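Local coordinates for protein beta-methylmalyl-CoA dehydratase (Chloroflexus aurantiacus, PDB 4E3E) that catalyses the reversible dehydration of (2R,3S)-beta-methylmalyl-CoA to mesaconyl-CoA in the glyoxylate assimilation cycle, working as a homodimer, at residues H70-L82 with T222-N234. Residues are numbered along the deposited sequence; the frame is centred on the assembly and turned at random.
Sequences HIVFGKTVPDISL and TRLYQNTARVHFN
His70 lays its CB squarely over one face of the Tyr225 ring, a CH-pi contact 3.3 Å from CB to the ring centroid. It lies on helix 65-80, packed against the antiparallel sheet of the hotdog fold, while Tyr225 belongs to the chain leaving helix 215-224 through a Schellman motif with Gln226 at positive phi. The two side chains point the same way, their rings oblique at 41°; beyond them His70 NE2 bonds Ser255 and Tyr225 OH bonds Tyr40, so both buried polar ends are tethered. At Gly74 the backbones approach closely, Gly74 CA to Asn227 CA being 4.2 Å. Lys75 starts away from the partner, but bends at chi2 and chi3 bring NZ back to Gln226 OE1 at 2.8 Å, entering well above the carbonyl plane. Gln226 NE2 in turn hydrogen-bonds to Ser42 O and Ser48 OG of the second subunit, which ties this contact to the dimer. With CG anti to the backbone N (chi1 171°), Asn227 sets its amide against Val77 CG2 and, through ND2, at the edge of the Phe73 ring. Asn227 OD1 accepts from Ala229 N at 3.1 Å in a nearly straight bond, an Asx turn. Farther along, Arg230 NE is salt-bridged to Asp209 of the second subunit, and Leu82 CD1 sits over one face of the Arg230 guanidinium, offset toward its rim, where Leu82 CD1 lies 3.9 Å from Arg230 NE.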
loop_
_atom_site.group_PDB
_atom_site.type_symbol
_atom_site.label_atom_id
_atom_site.label_comp_id
_atom_site.label_asym_id
_atom_site.label_seq_id
_atom_site.Cartn_x
_atom_site.Cartn_y
_atom_site.Cartn_z
ATOM N N HIS A 70 -12.272 -10.409 -6.102
ATOM C CA HIS A 70 -12.603 -9.012 -5.777
ATOM C C HIS A 70 -12.461 -8.058 -6.938
ATOM O O HIS A 70 -13.225 -7.116 -7.083
ATOM C CB HIS A 70 -11.784 -8.516 -4.591
ATOM C CG HIS A 70 -11.976 -9.336 -3.342
ATOM N ND1 HIS A 70 -13.191 -9.777 -2.951
ATOM C CD2 HIS A 70 -11.063 -9.801 -2.400
ATOM C CE1 HIS A 70 -13.064 -10.483 -1.809
ATOM N NE2 HIS A 70 -11.764 -10.498 -1.472
ATOM N N ILE A 71 -11.485 -8.310 -7.794
ATOM C CA ILE A 71 -11.320 -7.499 -8.993
ATOM C C ILE A 71 -12.473 -7.702 -9.993
ATOM O O ILE A 71 -13.045 -6.717 -10.475
ATOM C CB ILE A 71 -9.926 -7.700 -9.620
ATOM C CG1 ILE A 71 -8.876 -7.031 -8.704
ATOM C CG2 ILE A 71 -9.870 -7.103 -11.033
ATOM C CD1 ILE A 71 -7.448 -7.354 -9.052
ATOM N N VAL A 72 -12.812 -8.965 -10.286
ATOM C CA VAL A 72 -13.961 -9.302 -11.146
ATOM C C VAL A 72 -15.252 -8.698 -10.554
ATOM O O VAL A 72 -16.012 -7.996 -11.251
ATOM C CB VAL A 72 -14.069 -10.831 -11.373
ATOM C CG1 VAL A 72 -15.414 -11.206 -12.001
ATOM C CG2 VAL A 72 -12.933 -11.312 -12.290
ATOM N N PHE A 73 -15.471 -8.940 -9.267
ATOM C CA PHE A 73 -16.618 -8.360 -8.545
ATOM C C PHE A 73 -16.636 -6.838 -8.621
ATOM O O PHE A 73 -17.669 -6.239 -8.959
ATOM C CB PHE A 73 -16.622 -8.849 -7.093
ATOM C CG PHE A 73 -17.799 -8.373 -6.263
ATOM C CD1 PHE A 73 -17.858 -7.076 -5.764
ATOM C CD2 PHE A 73 -18.826 -9.264 -5.917
ATOM C CE1 PHE A 73 -18.931 -6.662 -4.952
ATOM C CE2 PHE A 73 -19.884 -8.860 -5.112
ATOM C CZ PHE A 73 -19.944 -7.553 -4.627
ATOM N N GLY A 74 -15.506 -6.207 -8.311
ATOM C CA GLY A 74 -15.409 -4.744 -8.339
ATOM C C GLY A 74 -15.834 -4.105 -9.657
ATOM O O GLY A 74 -16.522 -3.093 -9.654
ATOM N N LYS A 75 -15.419 -4.690 -10.783
ATOM C CA LYS A 75 -15.819 -4.199 -12.106
ATOM C C LYS A 75 -17.333 -4.138 -12.305
ATOM O O LYS A 75 -17.822 -3.298 -13.072
ATOM C CB LYS A 75 -15.260 -5.083 -13.228
ATOM C CG LYS A 75 -13.788 -5.377 -13.144
ATOM C CD LYS A 75 -13.005 -4.121 -13.344
ATOM C CE LYS A 75 -12.039 -3.880 -12.200
ATOM N NZ LYS A 75 -11.597 -2.510 -12.538
ATOM N N THR A 76 -18.057 -5.037 -11.640
ATOM C CA THR A 76 -19.507 -5.155 -11.839
ATOM C C THR A 76 -20.250 -4.141 -10.984
ATOM O O THR A 76 -21.415 -3.817 -11.261
ATOM C CB THR A 76 -20.057 -6.566 -11.486
ATOM O OG1 THR A 76 -20.153 -6.735 -10.053
ATOM C CG2 THR A 76 -19.209 -7.652 -12.096
ATOM N N VAL A 77 -19.576 -3.639 -9.953
ATOM C CA VAL A 77 -20.244 -2.754 -8.972
ATOM C C VAL A 77 -20.932 -1.499 -9.575
ATOM O O VAL A 77 -22.108 -1.227 -9.254
ATOM C CB VAL A 77 -19.318 -2.410 -7.787
ATOM C CG1 VAL A 77 -19.934 -1.329 -6.889
ATOM C CG2 VAL A 77 -19.031 -3.674 -6.976
ATOM N N PRO A 78 -20.228 -0.738 -10.451
ATOM C CA PRO A 78 -20.874 0.459 -11.028
ATOM C C PRO A 78 -22.237 0.170 -11.685
ATOM O O PRO A 78 -23.167 0.960 -11.523
ATOM C CB PRO A 78 -19.855 0.930 -12.084
ATOM C CG PRO A 78 -18.541 0.420 -11.583
ATOM C CD PRO A 78 -18.877 -0.944 -11.026
ATOM N N ASP A 79 -22.355 -0.968 -12.371
ATOM C CA ASP A 79 -23.559 -1.303 -13.147
ATOM C C ASP A 79 -24.582 -2.177 -12.427
ATOM O O ASP A 79 -25.761 -2.173 -12.787
ATOM C CB ASP A 79 -23.158 -1.991 -14.449
ATOM C CG ASP A 79 -22.182 -1.165 -15.256
ATOM O OD1 ASP A 79 -22.475 0.018 -15.504
ATOM O OD2 ASP A 79 -21.120 -1.681 -15.633
ATOM N N ILE A 80 -24.140 -2.935 -11.427
ATOM C CA ILE A 80 -25.017 -3.903 -10.770
ATOM C C ILE A 80 -25.431 -3.467 -9.370
ATOM O O ILE A 80 -26.612 -3.521 -9.039
ATOM C CB ILE A 80 -24.369 -5.313 -10.723
ATOM C CG1 ILE A 80 -23.979 -5.779 -12.129
ATOM C CG2 ILE A 80 -25.273 -6.330 -10.012
ATOM C CD1 ILE A 80 -25.106 -5.795 -13.143
ATOM N N SER A 81 -24.475 -3.034 -8.551
ATOM C CA SER A 81 -24.753 -2.860 -7.122
ATOM C C SER A 81 -24.529 -1.449 -6.598
ATOM O O SER A 81 -24.628 -1.224 -5.390
ATOM C CB SER A 81 -24.000 -3.898 -6.269
ATOM O OG SER A 81 -22.610 -3.918 -6.571
ATOM N N LEU A 82 -24.250 -0.503 -7.491
ATOM C CA LEU A 82 -24.137 0.895 -7.080
ATOM C C LEU A 82 -25.355 1.333 -6.239
ATOM O O LEU A 82 -25.201 2.002 -5.222
ATOM C CB LEU A 82 -23.929 1.824 -8.282
ATOM C CG LEU A 82 -23.544 3.271 -7.934
ATOM C CD1 LEU A 82 -22.236 3.337 -7.152
ATOM C CD2 LEU A 82 -23.463 4.141 -9.184
ATOM N N THR A 222 -10.585 -1.794 -1.105
ATOM C CA THR A 222 -11.740 -1.519 -1.988
ATOM C C THR A 222 -11.332 -0.716 -3.245
ATOM O O THR A 222 -11.833 -0.987 -4.358
ATOM C CB THR A 222 -12.875 -0.838 -1.193
ATOM O OG1 THR A 222 -13.124 -1.606 -0.000
ATOM C CG2 THR A 222 -14.179 -0.748 -2.018
ATOM N N ARG A 223 -10.403 0.240 -3.079
ATOM C CA ARG A 223 -9.849 1.004 -4.220
ATOM C C ARG A 223 -8.970 0.149 -5.113
ATOM O O ARG A 223 -8.946 0.338 -6.350
ATOM C CB ARG A 223 -9.081 2.244 -3.745
ATOM C CG ARG A 223 -9.997 3.392 -3.319
ATOM C CD ARG A 223 -9.238 4.451 -2.533
ATOM N NE ARG A 223 -9.988 5.694 -2.484
ATOM C CZ ARG A 223 -9.927 6.594 -1.506
ATOM N NH1 ARG A 223 -9.136 6.405 -0.450
ATOM N NH2 ARG A 223 -10.672 7.694 -1.590
ATOM N N LEU A 224 -8.246 -0.792 -4.508
ATOM C CA LEU A 224 -7.408 -1.714 -5.290
ATOM C C LEU A 224 -8.308 -2.490 -6.259
ATOM O O LEU A 224 -7.920 -2.775 -7.404
ATOM C CB LEU A 224 -6.634 -2.674 -4.374
ATOM C CG LEU A 224 -5.726 -3.705 -5.066
ATOM C CD1 LEU A 224 -4.550 -3.018 -5.754
ATOM C CD2 LEU A 224 -5.225 -4.755 -4.085
ATOM N N TYR A 225 -9.519 -2.803 -5.787
ATOM C CA TYR A 225 -10.509 -3.538 -6.572
ATOM C C TYR A 225 -11.266 -2.626 -7.542
ATOM O O TYR A 225 -12.061 -3.120 -8.362
ATOM C CB TYR A 225 -11.505 -4.281 -5.649
ATOM C CG TYR A 225 -10.818 -5.101 -4.562
ATOM C CD1 TYR A 225 -9.612 -5.795 -4.829
ATOM C CD2 TYR A 225 -11.364 -5.185 -3.292
ATOM C CE1 TYR A 225 -8.969 -6.522 -3.833
ATOM C CE2 TYR A 225 -10.744 -5.922 -2.287
ATOM C CZ TYR A 225 -9.556 -6.576 -2.560
ATOM O OH TYR A 225 -8.959 -7.284 -1.569
ATOM N N GLN A 226 -11.012 -1.312 -7.456
ATOM C CA GLN A 226 -11.752 -0.303 -8.249
ATOM C C GLN A 226 -13.278 -0.518 -8.051
ATOM O O GLN A 226 -14.095 -0.461 -8.977
ATOM C CB GLN A 226 -11.270 -0.314 -9.706
ATOM C CG GLN A 226 -9.849 0.265 -9.850
ATOM C CD GLN A 226 -9.221 -0.124 -11.170
ATOM O OE1 GLN A 226 -9.255 -1.289 -11.540
ATOM N NE2 GLN A 226 -8.674 0.858 -11.907
ATOM N N ASN A 227 -13.617 -0.806 -6.801
ATOM C CA ASN A 227 -14.989 -1.022 -6.348
ATOM C C ASN A 227 -15.439 0.326 -5.802
ATOM O O ASN A 227 -14.782 0.899 -4.940
ATOM C CB ASN A 227 -15.000 -2.139 -5.278
ATOM C CG ASN A 227 -16.352 -2.304 -4.554
ATOM O OD1 ASN A 227 -17.147 -1.378 -4.442
ATOM N ND2 ASN A 227 -16.599 -3.514 -4.047
ATOM N N THR A 228 -16.537 0.852 -6.335
ATOM C CA THR A 228 -16.930 2.231 -6.045
ATOM C C THR A 228 -18.104 2.397 -5.098
ATOM O O THR A 228 -18.569 3.523 -4.965
ATOM C CB THR A 228 -17.361 2.977 -7.316
ATOM O OG1 THR A 228 -18.493 2.299 -7.887
ATOM C CG2 THR A 228 -16.223 3.018 -8.351
ATOM N N ALA A 229 -18.621 1.313 -4.504
ATOM C CA ALA A 229 -19.844 1.412 -3.690
ATOM C C ALA A 229 -19.627 2.448 -2.605
ATOM O O ALA A 229 -18.604 2.444 -1.937
ATOM C CB ALA A 229 -20.264 0.053 -3.096
ATOM N N ARG A 230 -20.608 3.319 -2.434
ATOM C CA ARG A 230 -20.445 4.574 -1.687
ATOM C C ARG A 230 -20.500 4.419 -0.163
ATOM O O ARG A 230 -19.939 5.250 0.576
ATOM C CB ARG A 230 -21.463 5.610 -2.196
ATOM C CG ARG A 230 -21.242 5.994 -3.661
ATOM C CD ARG A 230 -22.470 6.531 -4.397
ATOM N NE ARG A 230 -22.048 6.980 -5.731
ATOM C CZ ARG A 230 -22.846 7.320 -6.742
ATOM N NH1 ARG A 230 -24.170 7.287 -6.619
ATOM N NH2 ARG A 230 -22.301 7.703 -7.894
ATOM N N VAL A 231 -21.166 3.364 0.309
ATOM C CA VAL A 231 -21.192 3.049 1.748
ATOM C C VAL A 231 -19.788 2.789 2.328
ATOM O O VAL A 231 -19.596 2.916 3.529
ATOM C CB VAL A 231 -22.136 1.855 2.103
ATOM C CG1 VAL A 231 -23.596 2.216 1.838
ATOM C CG2 VAL A 231 -21.725 0.575 1.363
ATOM N N HIS A 232 -18.830 2.396 1.486
ATOM C CA HIS A 232 -17.464 2.150 1.952
ATOM C C HIS A 232 -16.649 3.410 2.176
ATOM O O HIS A 232 -15.681 3.403 2.951
ATOM C CB HIS A 232 -16.707 1.246 0.974
ATOM C CG HIS A 232 -17.471 -0.002 0.570
ATOM N ND1 HIS A 232 -18.197 -0.730 1.448
ATOM C CD2 HIS A 232 -17.571 -0.660 -0.671
ATOM C CE1 HIS A 232 -18.761 -1.780 0.805
ATOM N NE2 HIS A 232 -18.361 -1.745 -0.491
ATOM N N PHE A 233 -17.012 4.501 1.501
ATOM C CA PHE A 233 -16.091 5.635 1.354
ATOM C C PHE A 233 -16.477 6.930 2.039
ATOM O O PHE A 233 -15.598 7.711 2.417
ATOM C CB PHE A 233 -15.849 5.925 -0.130
ATOM C CG PHE A 233 -15.124 4.822 -0.849
ATOM C CD1 PHE A 233 -13.760 4.644 -0.678
ATOM C CD2 PHE A 233 -15.812 3.958 -1.690
ATOM C CE1 PHE A 233 -13.087 3.623 -1.341
ATOM C CE2 PHE A 233 -15.153 2.934 -2.361
ATOM C CZ PHE A 233 -13.785 2.766 -2.184
ATOM N N ASN A 234 -17.782 7.153 2.184
ATOM C CA ASN A 234 -18.318 8.474 2.450
ATOM C C ASN A 234 -18.844 8.629 3.860
ATOM O O ASN A 234 -20.004 8.313 4.149
ATOM C CB ASN A 234 -19.419 8.806 1.431
ATOM C CG ASN A 234 -19.789 10.275 1.424
ATOM O OD1 ASN A 234 -19.766 10.936 2.465
ATOM N ND2 ASN A 234 -20.141 10.795 0.245
HETATM O O HOH W 1 -14.609 -5.831 -5.133
HETATM O O HOH W 2 -13.949 -1.206 -11.585
HETATM O O HOH W 3 -23.269 3.191 -3.665
#